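Local structure of HIAXHD3 (Humicola insolens, 3ZXK) at residues G353-T358 with G521-V526; F385-R390 with F510-F515. The protein probably removes arabinofuranose side chains from xylan as a family 43 glycoside hydrolase, a scaffold studied for adding endo-xylanase activity. All blocks are in the same frame, centred on the assembly; numbering follows the deposited sequence.

Interaction 1 of 2, residues G353-T358 with G521-V526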
ATOM      1  N   GLY A 353     -19.170 -13.253  -7.474  1.00  8.65           N
ATOM      2  CA  GLY A 353     -18.902 -13.932  -6.221  1.00  7.47           C
ATOM      3  C   GLY A 353     -17.519 -14.552  -6.196  1.00  6.92           C
ATOM      4  O   GLY A 353     -16.985 -14.981  -7.219  1.00  8.22           O
ATOM      5  N   LEU A 354     -16.943 -14.542  -4.999  1.00  5.48           N
ATOM      6  CA  LEU A 354     -15.647 -15.121  -4.748  1.00  4.96           C
ATOM      7  C   LEU A 354     -15.777 -16.375  -3.872  1.00  4.65           C
ATOM      8  O   LEU A 354     -16.307 -16.309  -2.758  1.00  5.10           O
ATOM      9  CB  LEU A 354     -14.758 -14.088  -4.024  1.00  5.28           C
ATOM     10  CG  LEU A 354     -13.408 -14.565  -3.417  1.00  5.53           C
ATOM     11  CD1 LEU A 354     -12.446 -14.986  -4.538  1.00  6.03           C
ATOM     12  CD2 LEU A 354     -12.763 -13.497  -2.535  1.00  7.16           C
ATOM     13  N   ILE A 355     -15.307 -17.520  -4.365  1.00  4.55           N
ATOM     14  CA  ILE A 355     -15.241 -18.736  -3.537  1.00  4.56           C
ATOM     15  C   ILE A 355     -13.890 -18.813  -2.854  1.00  4.25           C
ATOM     16  O   ILE A 355     -12.838 -18.734  -3.510  1.00  5.28           O
ATOM     17  CB  ILE A 355     -15.434 -20.010  -4.393  1.00  4.91           C
ATOM     18  CG1 ILE A 355     -16.787 -19.958  -5.112  1.00  5.24           C
ATOM     19  CG2 ILE A 355     -15.225 -21.278  -3.560  1.00  5.82           C
ATOM     20  CD1 ILE A 355     -17.953 -20.268  -4.210  1.00  5.80           C
ATOM     21  N   LEU A 356     -13.913 -18.868  -1.522  1.00  4.04           N
ATOM     22  CA  LEU A 356     -12.711 -19.132  -0.722  1.00  4.18           C
ATOM     23  C   LEU A 356     -12.825 -20.541  -0.152  1.00  4.57           C
ATOM     24  O   LEU A 356     -13.667 -20.794   0.759  1.00  4.72           O
ATOM     25  CB  LEU A 356     -12.592 -18.125   0.425  1.00  4.23           C
ATOM     26  CG  LEU A 356     -12.386 -16.643   0.094  1.00  4.25           C
ATOM     27  CD1 LEU A 356     -12.355 -15.784   1.373  1.00  5.43           C
ATOM     28  CD2 LEU A 356     -11.077 -16.484  -0.662  1.00  4.42           C
ATOM     29  N   ARG A 357     -12.067 -21.492  -0.711  1.00  4.98           N
ATOM     30  CA  ARG A 357     -11.942 -22.816  -0.101  1.00  5.21           C
ATOM     31  C   ARG A 357     -10.891 -22.779   0.981  1.00  5.18           C
ATOM     32  O   ARG A 357      -9.862 -22.147   0.797  1.00  5.49           O
ATOM     33  CB  ARG A 357     -11.556 -23.867  -1.142  1.00  5.22           C
ATOM     34  CG  ARG A 357     -12.620 -24.019  -2.230  1.00  6.44           C
ATOM     35  CD  ARG A 357     -12.338 -25.181  -3.147  1.00  8.06           C
ATOM     36  NE  ARG A 357     -13.536 -25.515  -3.926  1.00 10.21           N
ATOM     37  CZ  ARG A 357     -13.534 -26.348  -4.953  1.00 11.98           C
ATOM     38  NH1 ARG A 357     -12.389 -26.913  -5.365  1.00 14.71           N
ATOM     39  NH2 ARG A 357     -14.677 -26.573  -5.587  1.00 10.30           N
ATOM     40  N   THR A 358     -11.125 -23.422   2.124  1.00  5.41           N
ATOM     41  CA  THR A 358     -10.045 -23.459   3.121  1.00  5.45           C
ATOM     42  C   THR A 358      -8.728 -23.984   2.505  1.00  5.88           C
ATOM     43  O   THR A 358      -8.716 -25.006   1.796  1.00  7.05           O
ATOM     44  CB  THR A 358     -10.441 -24.293   4.346  1.00  5.91           C
ATOM     45  OG1 THR A 358     -10.852 -25.610   3.924  1.00  7.02           O
ATOM     46  CG2 THR A 358     -11.613 -23.630   5.064  1.00  6.55           C
ATOM     47  N   GLY A 521     -11.568 -28.882   2.706  1.00  9.02           N
ATOM     48  CA  GLY A 521     -12.769 -29.353   2.016  1.00  9.42           C
ATOM     49  C   GLY A 521     -13.907 -28.361   2.101  1.00  9.61           C
ATOM     50  O   GLY A 521     -14.805 -28.368   1.241  1.00 13.92           O
ATOM     51  N   GLY A 522     -13.867 -27.504   3.126  1.00  8.33           N
ATOM     52  CA  GLY A 522     -14.885 -26.457   3.312  1.00  7.31           C
ATOM     53  C   GLY A 522     -14.697 -25.263   2.411  1.00  5.79           C
ATOM     54  O   GLY A 522     -13.608 -25.045   1.842  1.00  5.86           O
ATOM     55  N   GLU A 523     -15.771 -24.504   2.234  1.00  4.83           N
ATOM     56  CA  GLU A 523     -15.699 -23.254   1.468  1.00  5.48           C
ATOM     57  C   GLU A 523     -16.800 -22.295   1.854  1.00  5.32           C
ATOM     58  O   GLU A 523     -17.874 -22.685   2.359  1.00  5.99           O
ATOM     59  CB  GLU A 523     -15.729 -23.520  -0.051  1.00  6.23           C
ATOM     60  CG  GLU A 523     -17.068 -23.961  -0.589  1.00  7.81           C
ATOM     61  CD  GLU A 523     -16.973 -24.337  -2.064  1.00  9.84           C
ATOM     62  OE1 GLU A 523     -16.127 -25.175  -2.430  1.00 11.10           O
ATOM     63  OE2 GLU A 523     -17.738 -23.805  -2.879  1.00 12.13           O
ATOM     64  N   VAL A 524     -16.516 -21.023   1.618  1.00  4.97           N
ATOM     65  CA  VAL A 524     -17.501 -19.993   1.721  1.00  4.86           C
ATOM     66  C   VAL A 524     -17.533 -19.207   0.428  1.00  4.51           C
ATOM     67  O   VAL A 524     -16.581 -19.234  -0.357  1.00  4.85           O
ATOM     68  CB  VAL A 524     -17.247 -19.066   2.942  1.00  4.82           C
ATOM     69  CG1 VAL A 524     -17.176 -19.870   4.245  1.00  5.96           C
ATOM     70  CG2 VAL A 524     -16.017 -18.212   2.743  1.00  4.85           C
ATOM     71  N   LYS A 525     -18.623 -18.466   0.224  1.00  4.88           N
ATOM     72  CA  LYS A 525     -18.724 -17.591  -0.917  1.00  4.74           C
ATOM     73  C   LYS A 525     -18.828 -16.166  -0.386  1.00  5.32           C
ATOM     74  O   LYS A 525     -19.718 -15.865   0.431  1.00  6.50           O
ATOM     75  CB  LYS A 525     -19.976 -17.935  -1.757  1.00  5.38           C
ATOM     76  CG  LYS A 525     -20.160 -17.025  -2.992  1.00  5.89           C
ATOM     77  CD  LYS A 525     -21.229 -17.524  -3.961  1.00  9.05           C
ATOM     78  CE  LYS A 525     -22.623 -17.511  -3.370  1.00 11.94           C
ATOM     79  NZ  LYS A 525     -23.608 -17.971  -4.385  1.00 16.63           N
ATOM     80  N   VAL A 526     -17.943 -15.303  -0.854  1.00  5.43           N
ATOM     81  CA  VAL A 526     -18.037 -13.889  -0.546  1.00  5.32           C
ATOM     82  C   VAL A 526     -18.849 -13.243  -1.650  1.00  5.78           C
ATOM     83  O   VAL A 526     -18.418 -13.193  -2.805  1.00  5.58           O
ATOM     84  CB  VAL A 526     -16.645 -13.243  -0.425  1.00  5.49           C
ATOM     85  CG1 VAL A 526     -16.776 -11.898   0.240  1.00  7.11           C
ATOM     86  CG2 VAL A 526     -15.723 -14.140   0.397  1.00  6.05           C
TER
HETATM   87  O   HOH W   1     -12.387 -27.223   5.420  1.00  9.34           O
HETATM   88  O   HOH W   2     -10.884 -26.638   1.101  1.00 12.50           O
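Arg357 and Glu523 form a salt bridge on the outer face of two antiparallel strands, a non-hydrogen-bonded pair whose side chains supply the polar link. Their chains run side by side in the same direction, and NE of Arg357 reaches OE1 of Glu523 at 3.0 Å from the syn side but well out of the carboxylate plane, with guanidinium and carboxylate planes turned 40° apart. Glu523 sets its CG between the backbone N and the carbonyl carbon (chi1 72°), which stands the carboxylate up over the strand pair. The other oxygen, OE2, lies 3.6 Å from CG2 of Ile355, so a methyl group flanks the acid.

Beneath this layer the backbones are laced in pairs. Leu354 and Val526 exchange two bonds, the shorter from Val526 N to Leu354 O at 2.7 Å, and Leu356 and Val524 exchange two more. Past the strand end Thr358 N donates to Gly522 O, approaching from above the carbonyl plane. One water there accepts from both Thr358 OG1 and Gly522 N, while a second bridges Thr358 O to Gly521 N.

Packing differs by face. Beside the salt bridge, CD1 of Ile355 rests 3.9 Å from CB of Lys525. On the buried face, CD1 of Leu356 meets CG2 of Val526, also at 3.9 Å, in a mostly apolar layer that Asn514 interrupts.

Strand 354-357 is bonded on its other edge to strand 344-346, and the buried face packs on strand 509-516 of the second sheet, where Val512 receives both Leu356 and Val526.

Interaction 2 of 2, residues F385-R390 with F510-F515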
ATOM      1  N   PHE A 385     -18.882  -7.106   4.699  1.00  6.75           N
ATOM      2  CA  PHE A 385     -18.777  -8.302   3.870  1.00  6.79           C
ATOM      3  C   PHE A 385     -20.088  -9.071   3.904  1.00  6.70           C
ATOM      4  O   PHE A 385     -20.680  -9.261   4.973  1.00  7.91           O
ATOM      5  CB  PHE A 385     -17.661  -9.209   4.379  1.00  7.53           C
ATOM      6  CG  PHE A 385     -16.269  -8.684   4.136  1.00  8.98           C
ATOM      7  CD1 PHE A 385     -15.611  -8.942   2.923  1.00  9.30           C
ATOM      8  CD2 PHE A 385     -15.612  -7.946   5.123  1.00  9.78           C
ATOM      9  CE1 PHE A 385     -14.318  -8.478   2.726  1.00  8.89           C
ATOM     10  CE2 PHE A 385     -14.323  -7.495   4.921  1.00 10.98           C
ATOM     11  CZ  PHE A 385     -13.674  -7.757   3.728  1.00 11.23           C
ATOM     12  N   ARG A 386     -20.528  -9.534   2.741  1.00  6.63           N
ATOM     13  CA  ARG A 386     -21.746 -10.322   2.607  1.00  7.38           C
ATOM     14  C   ARG A 386     -21.325 -11.729   2.156  1.00  7.49           C
ATOM     15  O   ARG A 386     -20.631 -11.869   1.142  1.00  7.34           O
ATOM     16  CB  ARG A 386     -22.677  -9.645   1.596  1.00  8.39           C
ATOM     17  CG  ARG A 386     -24.026 -10.317   1.442  1.00 10.23           C
ATOM     18  CD  ARG A 386     -24.767  -9.775   0.243  1.00 12.72           C
ATOM     19  NE  ARG A 386     -26.085 -10.373   0.130  1.00 15.61           N
ATOM     20  CZ  ARG A 386     -26.997  -9.972  -0.741  1.00 17.91           C
ATOM     21  NH1 ARG A 386     -26.733  -8.966  -1.573  1.00 24.49           N
ATOM     22  NH2 ARG A 386     -28.176 -10.567  -0.775  1.00 21.67           N
ATOM     23  N   LEU A 387     -21.682 -12.749   2.939  1.00  7.77           N
ATOM     24  CA  LEU A 387     -21.209 -14.132   2.715  1.00  6.93           C
ATOM     25  C   LEU A 387     -22.313 -15.154   2.666  1.00  6.84           C
ATOM     26  O   LEU A 387     -23.368 -14.975   3.295  1.00  7.75           O
ATOM     27  CB  LEU A 387     -20.195 -14.561   3.780  1.00  7.76           C
ATOM     28  CG  LEU A 387     -18.923 -13.714   3.874  1.00 11.08           C
ATOM     29  CD1 LEU A 387     -19.081 -12.640   4.935  1.00 11.72           C
ATOM     30  CD2 LEU A 387     -17.755 -14.627   4.176  1.00 15.03           C
ATOM     31  N   ASP A 388     -22.086 -16.210   1.893  1.00  7.20           N
ATOM     32  CA  ASP A 388     -22.859 -17.448   2.013  1.00  7.38           C
ATOM     33  C   ASP A 388     -21.922 -18.509   2.642  1.00  6.74           C
ATOM     34  O   ASP A 388     -20.912 -18.881   2.035  1.00  8.06           O
ATOM     35  CB  ASP A 388     -23.338 -17.878   0.628  1.00  8.15           C
ATOM     36  CG  ASP A 388     -24.056 -19.236   0.599  1.00  8.80           C
ATOM     37  OD1 ASP A 388     -24.071 -20.000   1.602  1.00  9.18           O
ATOM     38  OD2 ASP A 388     -24.591 -19.560  -0.490  1.00 14.41           O
ATOM     39  N   VAL A 389     -22.233 -18.975   3.848  1.00  6.09           N
ATOM     40  CA  VAL A 389     -21.299 -19.850   4.567  1.00  5.31           C
ATOM     41  C   VAL A 389     -21.804 -21.295   4.719  1.00  5.60           C
ATOM     42  O   VAL A 389     -21.297 -22.069   5.540  1.00  6.20           O
ATOM     43  CB  VAL A 389     -20.904 -19.288   5.962  1.00  5.88           C
ATOM     44  CG1 VAL A 389     -20.257 -17.901   5.833  1.00  5.73           C
ATOM     45  CG2 VAL A 389     -22.102 -19.251   6.892  1.00  6.32           C
ATOM     46  N   ARG A 390     -22.788 -21.672   3.898  1.00  5.75           N
ATOM     47  CA  ARG A 390     -23.347 -23.028   3.958  1.00  6.59           C
ATOM     48  C   ARG A 390     -22.305 -24.114   3.720  1.00  6.56           C
ATOM     49  O   ARG A 390     -22.442 -25.230   4.241  1.00  7.86           O
ATOM     50  CB  ARG A 390     -24.534 -23.216   3.039  1.00  7.70           C
ATOM     51  CG  ARG A 390     -25.750 -22.416   3.479  1.00  9.08           C
ATOM     52  CD  ARG A 390     -26.823 -22.440   2.422  1.00 11.93           C
ATOM     53  NE  ARG A 390     -26.272 -21.977   1.147  1.00 16.19           N
ATOM     54  CZ  ARG A 390     -26.852 -22.178  -0.034  1.00 19.78           C
ATOM     55  NH1 ARG A 390     -28.002 -22.831  -0.100  1.00 26.03           N
ATOM     56  NH2 ARG A 390     -26.293 -21.722  -1.147  1.00 17.82           N
ATOM     57  N   PHE A 510      -9.071  -4.046   6.320  1.00  4.21           N
ATOM     58  CA  PHE A 510     -10.264  -4.898   6.328  1.00  3.99           C
ATOM     59  C   PHE A 510      -9.917  -6.190   5.577  1.00  4.22           C
ATOM     60  O   PHE A 510      -9.240  -6.153   4.541  1.00  5.15           O
ATOM     61  CB  PHE A 510     -11.446  -4.268   5.564  1.00  4.56           C
ATOM     62  CG  PHE A 510     -12.042  -3.038   6.202  1.00  5.68           C
ATOM     63  CD1 PHE A 510     -12.388  -2.995   7.557  1.00  6.36           C
ATOM     64  CD2 PHE A 510     -12.352  -1.956   5.402  1.00  6.39           C
ATOM     65  CE1 PHE A 510     -12.987  -1.856   8.096  1.00  7.03           C
ATOM     66  CE2 PHE A 510     -12.952  -0.813   5.930  1.00  6.57           C
ATOM     67  CZ  PHE A 510     -13.262  -0.769   7.280  1.00  6.83           C
ATOM     68  N   GLY A 511     -10.352  -7.329   6.089  1.00  3.94           N
ATOM     69  CA  GLY A 511     -10.113  -8.569   5.385  1.00  3.86           C
ATOM     70  C   GLY A 511     -11.169  -9.616   5.578  1.00  3.54           C
ATOM     71  O   GLY A 511     -11.992  -9.534   6.486  1.00  3.46           O
ATOM     72  N   VAL A 512     -11.142 -10.609   4.690  1.00  4.08           N
ATOM     73  CA  VAL A 512     -12.007 -11.778   4.804  1.00  3.95           C
ATOM     74  C   VAL A 512     -11.110 -13.017   4.774  1.00  3.84           C
ATOM     75  O   VAL A 512     -10.143 -13.074   3.999  1.00  3.59           O
ATOM     76  CB  VAL A 512     -13.109 -11.808   3.715  1.00  4.38           C
ATOM     77  CG1 VAL A 512     -12.560 -11.669   2.299  1.00  4.67           C
ATOM     78  CG2 VAL A 512     -13.998 -13.039   3.896  1.00  4.44           C
ATOM     79  N   PHE A 513     -11.393 -13.966   5.658  1.00  3.83           N
ATOM     80  CA  PHE A 513     -10.570 -15.176   5.806  1.00  3.68           C
ATOM     81  C   PHE A 513     -11.440 -16.417   5.860  1.00  3.86           C
ATOM     82  O   PHE A 513     -12.641 -16.348   6.147  1.00  3.54           O
ATOM     83  CB  PHE A 513      -9.716 -15.089   7.073  1.00  4.31           C
ATOM     84  CG  PHE A 513     -10.519 -15.109   8.369  1.00  3.80           C
ATOM     85  CD1 PHE A 513     -11.030 -13.920   8.903  1.00  4.06           C
ATOM     86  CD2 PHE A 513     -10.795 -16.311   9.028  1.00  4.10           C
ATOM     87  CE1 PHE A 513     -11.766 -13.934  10.081  1.00  4.77           C
ATOM     88  CE2 PHE A 513     -11.505 -16.321  10.214  1.00  4.26           C
ATOM     89  CZ  PHE A 513     -12.018 -15.137  10.721  1.00  4.52           C
ATOM     90  N   ASN A 514     -10.811 -17.551   5.634  1.00  3.72           N
ATOM     91  CA  ASN A 514     -11.466 -18.837   5.770  1.00  4.06           C
ATOM     92  C   ASN A 514     -10.361 -19.886   5.919  1.00  4.04           C
ATOM     93  O   ASN A 514      -9.530 -20.046   5.035  1.00  4.22           O
ATOM     94  CB  ASN A 514     -12.346 -19.133   4.560  1.00  3.76           C
ATOM     95  CG  ASN A 514     -13.129 -20.413   4.741  1.00  4.75           C
ATOM     96  OD1 ASN A 514     -13.380 -20.824   5.877  1.00  4.87           O
ATOM     97  ND2 ASN A 514     -13.517 -21.034   3.638  1.00  4.94           N
ATOM     98  N   PHE A 515     -10.317 -20.548   7.077  1.00  3.72           N
ATOM     99  CA  PHE A 515      -9.351 -21.629   7.304  1.00  4.16           C
ATOM    100  C   PHE A 515      -9.988 -22.730   8.131  1.00  4.35           C
ATOM    101  O   PHE A 515     -11.132 -22.584   8.596  1.00  4.52           O
ATOM    102  CB  PHE A 515      -8.038 -21.119   7.940  1.00  4.46           C
ATOM    103  CG  PHE A 515      -8.186 -20.542   9.321  1.00  4.64           C
ATOM    104  CD1 PHE A 515      -8.489 -19.190   9.499  1.00  4.69           C
ATOM    105  CD2 PHE A 515      -8.005 -21.331  10.444  1.00  4.78           C
ATOM    106  CE1 PHE A 515      -8.631 -18.650  10.773  1.00  6.04           C
ATOM    107  CE2 PHE A 515      -8.151 -20.800  11.725  1.00  5.54           C
ATOM    108  CZ  PHE A 515      -8.445 -19.457  11.899  1.00  5.20           C
TER
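Phe385 and Val512 meet in the interior of a beta sandwich, between the two sheets of the concanavalin A-like domain. The case illustrates how apolar side chains join facing sheets: the axes of the two short strand segments come within 9.4 Å, nearly parallel, and side chains fill the interval.

The tight part is at Phe385. CB of Val512 sits over one face of the ring, 4.0 Å from its centroid and displaced toward the rim, a CH-pi contact. The CG1 methyl of Val512 approaches CE1 of Phe385 at 3.7 Å; chi1 of 53° turns this methyl to the ring and leaves CG2, anti to the backbone N, for Leu387. Farther round the ring, CZ of Phe385 comes within 3.6 Å of the carbonyl carbon of Gly511, so the aromatic group presses on bare backbone. An alanine in place of Phe385 would take away the ring and is likely to open a gap beneath Val512 and Gly511, with Phe529, whose ring also meets this one, losing a neighbour.

Contact thins in both directions. CB of Phe510 comes no nearer than 4.4 Å to CE2 of Phe385, its own ring turning away toward strand 523-533. CD2 of Leu387 lies 4.1 Å from CG2 of Val512, the two side chains running opposite ways.

Beyond Leu387 the segments part, and 385-390 ends in a turn near the surface. The backbone N of Arg390 bonds to OD1 of Asp388, an Asx turn, and its side chain adds a side-on salt bridge: NE to OD1, NH2 to OD2 of Asp388 at 2.8 Å.

The two interactions show two ways in which this beta sandwich is held together. Interaction 1 works within one sheet, through regular backbone bonding, and is only partly buried: one face carries charge and water gathers at its end. Interaction 2 works between sheets, is fully buried, and depends on apolar fit. They use different strands but meet in one sheet, where 523-533 lies between 354-357 and 380-388, with Lys525 O probably accepting from Asp388 N at 2.8 Å. Asn514 ties the sheets directly, its ND2 probably bonding to Leu356 O at 2.9 Å, a polar link amid the packing. Along the chain, interaction 2 is nested inside the loop that interaction 1 closes.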